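Replicase polyprotein 1a (Avian infectious bronchitis virus, PDB 3LD1) is cleaved into the non-structural proteins of the viral replicase, including proteinases and the nsp2 of unsettled function to which this fragment belongs. Local coordinates at residues Met250-Ala264 with Ala338-His351. The protein carries 3 engineered substitutions. Residues are numbered along the deposited sequence; the frame is centred on the assembly and turned at random.
Sequences MGAKIFTTFAFFREA and AAPLSGNFALHDVH. Engineered in segment 250-264: Phe258 (natural residue Leu).
Met250 reaches across the open end of the 338-351 hairpin, and each atom of its side chain meets something there. Met250 CB lies 3.5 Å from CE1 of His351. Met250 CG sits over one face of the same imidazole, as a CH-pi contact 4.0 Å from the His351 ring centroid. CG stands anti to the carbonyl carbon (chi1 -75°), and from there the chain runs out extended past the ring. Met250 SD then meets Pro340 CD at 3.8 Å, and CE ends on Ala338 CB. The imidazole is itself tied down: His351 ND1 donates to the backbone O of Asp349, which lies close to the ring plane.

Pro340 also packs against Phe261, with Pro340 CG over one face of the ring. Ala252 CB, of the ring's own segment, lies on the opposite face, and both contacts are offset toward the rim. Leu347 CD2 adds a contact to CD1 of this ring.

The polar side centres on Asp349. Asp349 OD2 accepts the backbone N-H of Arg262 through the syn lone pair, at 3.0 Å and 155°. The Arg262 chain bends at chi2 and chi3 and brings NH1 to His348 O, a weak hydrogen bond with the oxygen near the guanidinium plane. The ion pair from Arg262 NH1 to Asp349 OD2 is long, at 3.6 Å. One water links Asp349 OD1 to Glu263 N, and a second joins Glu263 OE2 to His348 N. His348 NE2 is hydrogen-bonded to Thr291 OG1.

The contact is largely buried. It joins the loops flanking hairpin 253-260, part of the antiparallel sheet with strands 265-269 and 281-285, to strands 335-342 and 345-355 of the C-terminal mixed sheet. Strand 325-332 backs Met250 through Cys327.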
loop_
_atom_site.group_PDB
_atom_site.type_symbol
_atom_site.label_atom_id
_atom_site.label_comp_id
_atom_site.label_asym_id
_atom_site.label_seq_id
_atom_site.Cartn_x
_atom_site.Cartn_y
_atom_site.Cartn_z
ATOM N N MET A 250 11.275 13.709 -26.038
ATOM C CA MET A 250 11.591 14.581 -24.880
ATOM C C MET A 250 12.011 13.838 -23.626
ATOM O O MET A 250 11.862 14.344 -22.502
ATOM C CB MET A 250 10.435 15.548 -24.543
ATOM C CG MET A 250 10.248 16.706 -25.450
ATOM S SD MET A 250 9.043 17.839 -24.774
ATOM C CE MET A 250 9.265 19.305 -25.741
ATOM N N GLY A 251 12.473 12.618 -23.789
ATOM C CA GLY A 251 13.214 11.990 -22.737
ATOM C C GLY A 251 12.349 11.093 -21.925
ATOM O O GLY A 251 12.688 10.762 -20.797
ATOM N N ALA A 252 11.229 10.671 -22.486
ATOM C CA ALA A 252 10.337 9.767 -21.781
ATOM C C ALA A 252 10.639 8.321 -22.127
ATOM O O ALA A 252 11.385 8.052 -23.067
ATOM C CB ALA A 252 8.911 10.082 -22.154
ATOM N N LYS A 253 9.963 7.404 -21.433
ATOM C CA LYS A 253 10.177 5.996 -21.549
ATOM C C LYS A 253 9.057 5.444 -22.344
ATOM O O LYS A 253 7.915 5.723 -22.014
ATOM C CB LYS A 253 10.167 5.369 -20.135
ATOM C CG LYS A 253 11.415 5.626 -19.364
ATOM C CD LYS A 253 12.629 5.001 -20.093
ATOM C CE LYS A 253 13.971 5.216 -19.297
ATOM N NZ LYS A 253 15.012 4.421 -20.040
ATOM N N ILE A 254 9.309 4.601 -23.347
ATOM C CA ILE A 254 8.168 4.161 -24.175
ATOM C C ILE A 254 7.684 2.756 -23.894
ATOM O O ILE A 254 8.447 1.811 -23.771
ATOM C CB ILE A 254 8.427 4.297 -25.710
ATOM C CG1 ILE A 254 9.036 5.681 -26.077
ATOM C CG2 ILE A 254 7.154 3.978 -26.497
ATOM C CD1 ILE A 254 8.136 6.933 -25.849
ATOM N N PHE A 255 6.381 2.610 -23.801
ATOM C CA PHE A 255 5.799 1.307 -23.691
ATOM C C PHE A 255 4.540 1.445 -24.440
ATOM O O PHE A 255 3.685 2.280 -24.026
ATOM C CB PHE A 255 5.430 0.991 -22.239
ATOM C CG PHE A 255 4.746 -0.345 -22.080
ATOM C CD1 PHE A 255 5.500 -1.529 -22.065
ATOM C CD2 PHE A 255 3.365 -0.425 -21.981
ATOM C CE1 PHE A 255 4.871 -2.770 -21.937
ATOM C CE2 PHE A 255 2.709 -1.664 -21.844
ATOM C CZ PHE A 255 3.453 -2.844 -21.819
ATOM N N THR A 256 4.404 0.709 -25.547
ATOM C CA THR A 256 3.057 0.638 -26.150
ATOM C C THR A 256 2.494 2.030 -26.686
ATOM O O THR A 256 3.225 2.827 -27.232
ATOM C CB THR A 256 2.301 0.013 -25.042
ATOM O OG1 THR A 256 2.686 -1.360 -25.066
ATOM C CG2 THR A 256 0.821 0.146 -25.111
ATOM N N THR A 257 1.207 2.307 -26.520
ATOM C CA THR A 257 0.599 3.599 -26.840
ATOM C C THR A 257 0.878 4.681 -25.728
ATOM O O THR A 257 0.191 5.728 -25.658
ATOM C CB THR A 257 -0.926 3.402 -27.053
ATOM O OG1 THR A 257 -1.474 2.554 -26.024
ATOM C CG2 THR A 257 -1.229 2.746 -28.432
ATOM N N PHE A 258 1.875 4.448 -24.864
ATOM C CA PHE A 258 2.038 5.281 -23.680
ATOM C C PHE A 258 3.402 5.862 -23.607
ATOM O O PHE A 258 4.332 5.233 -24.098
ATOM C CB PHE A 258 1.783 4.483 -22.377
ATOM C CG PHE A 258 0.367 4.042 -22.215
ATOM C CD1 PHE A 258 0.006 2.724 -22.478
ATOM C CD2 PHE A 258 -0.607 4.947 -21.813
ATOM C CE1 PHE A 258 -1.316 2.295 -22.352
ATOM C CE2 PHE A 258 -1.935 4.562 -21.685
ATOM C CZ PHE A 258 -2.307 3.235 -21.966
ATOM N N ALA A 259 3.503 7.020 -22.923
ATOM C CA ALA A 259 4.772 7.694 -22.611
ATOM C C ALA A 259 4.872 8.101 -21.142
ATOM O O ALA A 259 3.891 8.551 -20.543
ATOM C CB ALA A 259 4.955 8.904 -23.468
ATOM N N PHE A 260 6.073 7.998 -20.595
ATOM C CA PHE A 260 6.240 8.120 -19.193
ATOM C C PHE A 260 7.337 9.115 -18.926
ATOM O O PHE A 260 8.524 8.786 -19.056
ATOM C CB PHE A 260 6.629 6.750 -18.631
ATOM C CG PHE A 260 5.495 5.781 -18.611
ATOM C CD1 PHE A 260 5.214 4.996 -19.703
ATOM C CD2 PHE A 260 4.685 5.662 -17.490
ATOM C CE1 PHE A 260 4.117 4.114 -19.686
ATOM C CE2 PHE A 260 3.571 4.800 -17.462
ATOM C CZ PHE A 260 3.286 4.022 -18.547
ATOM N N PHE A 261 6.901 10.322 -18.553
ATOM C CA PHE A 261 7.727 11.471 -18.382
ATOM C C PHE A 261 8.120 11.548 -16.925
ATOM O O PHE A 261 7.825 10.637 -16.164
ATOM C CB PHE A 261 6.901 12.650 -18.812
ATOM C CG PHE A 261 6.921 12.880 -20.309
ATOM C CD1 PHE A 261 5.812 12.623 -21.080
ATOM C CD2 PHE A 261 8.102 13.314 -20.954
ATOM C CE1 PHE A 261 5.853 12.797 -22.473
ATOM C CE2 PHE A 261 8.135 13.485 -22.311
ATOM C CZ PHE A 261 7.000 13.203 -23.076
ATOM N N ARG A 262 8.806 12.609 -16.498
ATOM C CA ARG A 262 9.372 12.600 -15.103
ATOM C C ARG A 262 8.331 12.165 -14.101
ATOM O O ARG A 262 8.569 11.323 -13.292
ATOM C CB ARG A 262 9.955 13.970 -14.676
ATOM C CG ARG A 262 11.483 14.033 -14.525
ATOM C CD ARG A 262 12.136 14.805 -15.647
ATOM N NE ARG A 262 12.664 16.160 -15.327
ATOM C CZ ARG A 262 11.957 17.301 -15.328
ATOM N NH1 ARG A 262 10.619 17.302 -15.553
ATOM N NH2 ARG A 262 12.584 18.463 -15.068
ATOM N N GLU A 263 7.146 12.728 -14.238
ATOM C CA GLU A 263 6.151 12.771 -13.195
ATOM C C GLU A 263 4.788 12.530 -13.695
ATOM O O GLU A 263 3.888 12.808 -12.974
ATOM C CB GLU A 263 6.133 14.167 -12.578
ATOM C CG GLU A 263 7.250 14.412 -11.599
ATOM C CD GLU A 263 7.461 15.917 -11.380
ATOM O OE1 GLU A 263 7.721 16.317 -10.192
ATOM O OE2 GLU A 263 7.346 16.687 -12.413
ATOM N N ALA A 264 4.612 12.026 -14.915
ATOM C CA ALA A 264 3.274 11.774 -15.458
ATOM C C ALA A 264 3.301 10.769 -16.595
ATOM O O ALA A 264 4.329 10.633 -17.297
ATOM C CB ALA A 264 2.627 13.074 -15.967
ATOM N N ALA A 338 10.273 24.543 -24.557
ATOM C CA ALA A 338 9.178 23.663 -24.918
ATOM C C ALA A 338 8.910 22.656 -23.808
ATOM O O ALA A 338 9.845 22.271 -23.032
ATOM C CB ALA A 338 9.485 22.933 -26.203
ATOM N N ALA A 339 7.649 22.199 -23.763
ATOM C CA ALA A 339 7.251 21.198 -22.779
ATOM C C ALA A 339 6.152 20.277 -23.291
ATOM O O ALA A 339 5.407 20.632 -24.274
ATOM C CB ALA A 339 6.835 21.849 -21.486
ATOM N N PRO A 340 6.062 19.062 -22.678
ATOM C CA PRO A 340 4.936 18.178 -23.103
ATOM C C PRO A 340 3.616 18.796 -22.714
ATOM O O PRO A 340 3.556 19.454 -21.710
ATOM C CB PRO A 340 5.233 16.829 -22.433
ATOM C CG PRO A 340 6.695 16.926 -21.959
ATOM C CD PRO A 340 6.940 18.425 -21.695
ATOM N N LEU A 341 2.601 18.658 -23.543
ATOM C CA LEU A 341 1.303 19.268 -23.273
ATOM C C LEU A 341 0.173 18.286 -23.413
ATOM O O LEU A 341 0.157 17.521 -24.388
ATOM C CB LEU A 341 1.063 20.392 -24.307
ATOM C CG LEU A 341 -0.158 21.350 -24.304
ATOM C CD1 LEU A 341 -0.299 22.135 -22.997
ATOM C CD2 LEU A 341 -0.254 22.353 -25.543
ATOM N N SER A 342 -0.813 18.363 -22.508
ATOM C CA SER A 342 -2.071 17.616 -22.647
ATOM C C SER A 342 -3.199 18.603 -22.378
ATOM O O SER A 342 -3.282 19.135 -21.248
ATOM C CB SER A 342 -2.054 16.518 -21.604
ATOM O OG SER A 342 -3.342 15.986 -21.400
ATOM N N GLY A 343 -4.042 18.901 -23.389
ATOM C CA GLY A 343 -5.106 19.921 -23.217
ATOM C C GLY A 343 -4.380 21.218 -22.829
ATOM O O GLY A 343 -3.577 21.731 -23.619
ATOM N N ASN A 344 -4.597 21.694 -21.586
ATOM C CA ASN A 344 -4.076 22.942 -21.017
ATOM C C ASN A 344 -3.216 22.605 -19.821
ATOM O O ASN A 344 -3.068 23.353 -18.860
ATOM C CB ASN A 344 -5.201 23.883 -20.569
ATOM C CG ASN A 344 -5.879 24.663 -21.747
ATOM O OD1 ASN A 344 -7.071 24.918 -21.732
ATOM N ND2 ASN A 344 -5.120 25.048 -22.718
ATOM N N PHE A 345 -2.665 21.428 -19.850
ATOM C CA PHE A 345 -1.811 21.002 -18.778
ATOM C C PHE A 345 -0.350 20.819 -19.366
ATOM O O PHE A 345 -0.132 20.142 -20.403
ATOM C CB PHE A 345 -2.392 19.739 -18.168
ATOM C CG PHE A 345 -1.875 19.448 -16.770
ATOM C CD1 PHE A 345 -0.967 18.442 -16.551
ATOM C CD2 PHE A 345 -2.309 20.190 -15.680
ATOM C CE1 PHE A 345 -0.489 18.171 -15.237
ATOM C CE2 PHE A 345 -1.839 19.944 -14.413
ATOM C CZ PHE A 345 -0.940 18.918 -14.199
ATOM N N ALA A 346 0.630 21.458 -18.746
ATOM C CA ALA A 346 1.991 21.341 -19.229
ATOM C C ALA A 346 2.745 20.544 -18.209
ATOM O O ALA A 346 2.604 20.752 -16.970
ATOM C CB ALA A 346 2.630 22.691 -19.407
ATOM N N LEU A 347 3.519 19.606 -18.696
ATOM C CA LEU A 347 4.322 18.789 -17.792
ATOM C C LEU A 347 5.686 19.411 -17.585
ATOM O O LEU A 347 6.088 20.255 -18.363
ATOM C CB LEU A 347 4.536 17.483 -18.470
ATOM C CG LEU A 347 3.608 16.301 -18.248
ATOM C CD1 LEU A 347 2.081 16.574 -17.930
ATOM C CD2 LEU A 347 3.773 15.476 -19.432
ATOM N N HIS A 348 6.433 19.001 -16.569
ATOM C CA HIS A 348 7.662 19.756 -16.353
ATOM C C HIS A 348 8.932 19.215 -17.096
ATOM O O HIS A 348 10.060 19.507 -16.666
ATOM C CB HIS A 348 7.939 19.932 -14.865
ATOM C CG HIS A 348 6.799 20.508 -14.098
ATOM N ND1 HIS A 348 6.548 20.166 -12.789
ATOM C CD2 HIS A 348 5.860 21.416 -14.433
ATOM C CE1 HIS A 348 5.504 20.843 -12.345
ATOM N NE2 HIS A 348 5.050 21.587 -13.336
ATOM N N ASP A 349 8.791 18.465 -18.196
ATOM C CA ASP A 349 9.998 18.053 -18.881
ATOM C C ASP A 349 10.584 19.086 -19.830
ATOM O O ASP A 349 10.635 18.877 -21.052
ATOM C CB ASP A 349 9.810 16.721 -19.534
ATOM C CG ASP A 349 9.317 15.708 -18.551
ATOM O OD1 ASP A 349 8.150 15.834 -18.175
ATOM O OD2 ASP A 349 10.086 14.824 -18.111
ATOM N N VAL A 350 11.061 20.189 -19.251
ATOM C CA VAL A 350 11.351 21.351 -20.030
ATOM C C VAL A 350 12.590 21.163 -20.912
ATOM O O VAL A 350 13.633 20.806 -20.416
ATOM C CB VAL A 350 11.481 22.606 -19.141
ATOM C CG1 VAL A 350 11.699 23.845 -20.038
ATOM C CG2 VAL A 350 10.234 22.829 -18.327
ATOM N N HIS A 351 12.448 21.395 -22.224
ATOM C CA HIS A 351 13.596 21.445 -23.137
ATOM C C HIS A 351 13.873 22.863 -23.709
ATOM O O HIS A 351 12.954 23.655 -23.902
ATOM C CB HIS A 351 13.408 20.419 -24.253
ATOM C CG HIS A 351 13.453 18.980 -23.788
ATOM N ND1 HIS A 351 12.557 18.461 -22.882
ATOM C CD2 HIS A 351 14.280 17.949 -24.125
ATOM C CE1 HIS A 351 12.839 17.179 -22.666
ATOM N NE2 HIS A 351 13.899 16.849 -23.384
HETATM O O HOH W 1 5.512 16.972 -14.856
HETATM O O HOH W 2 6.538 15.116 -16.074
#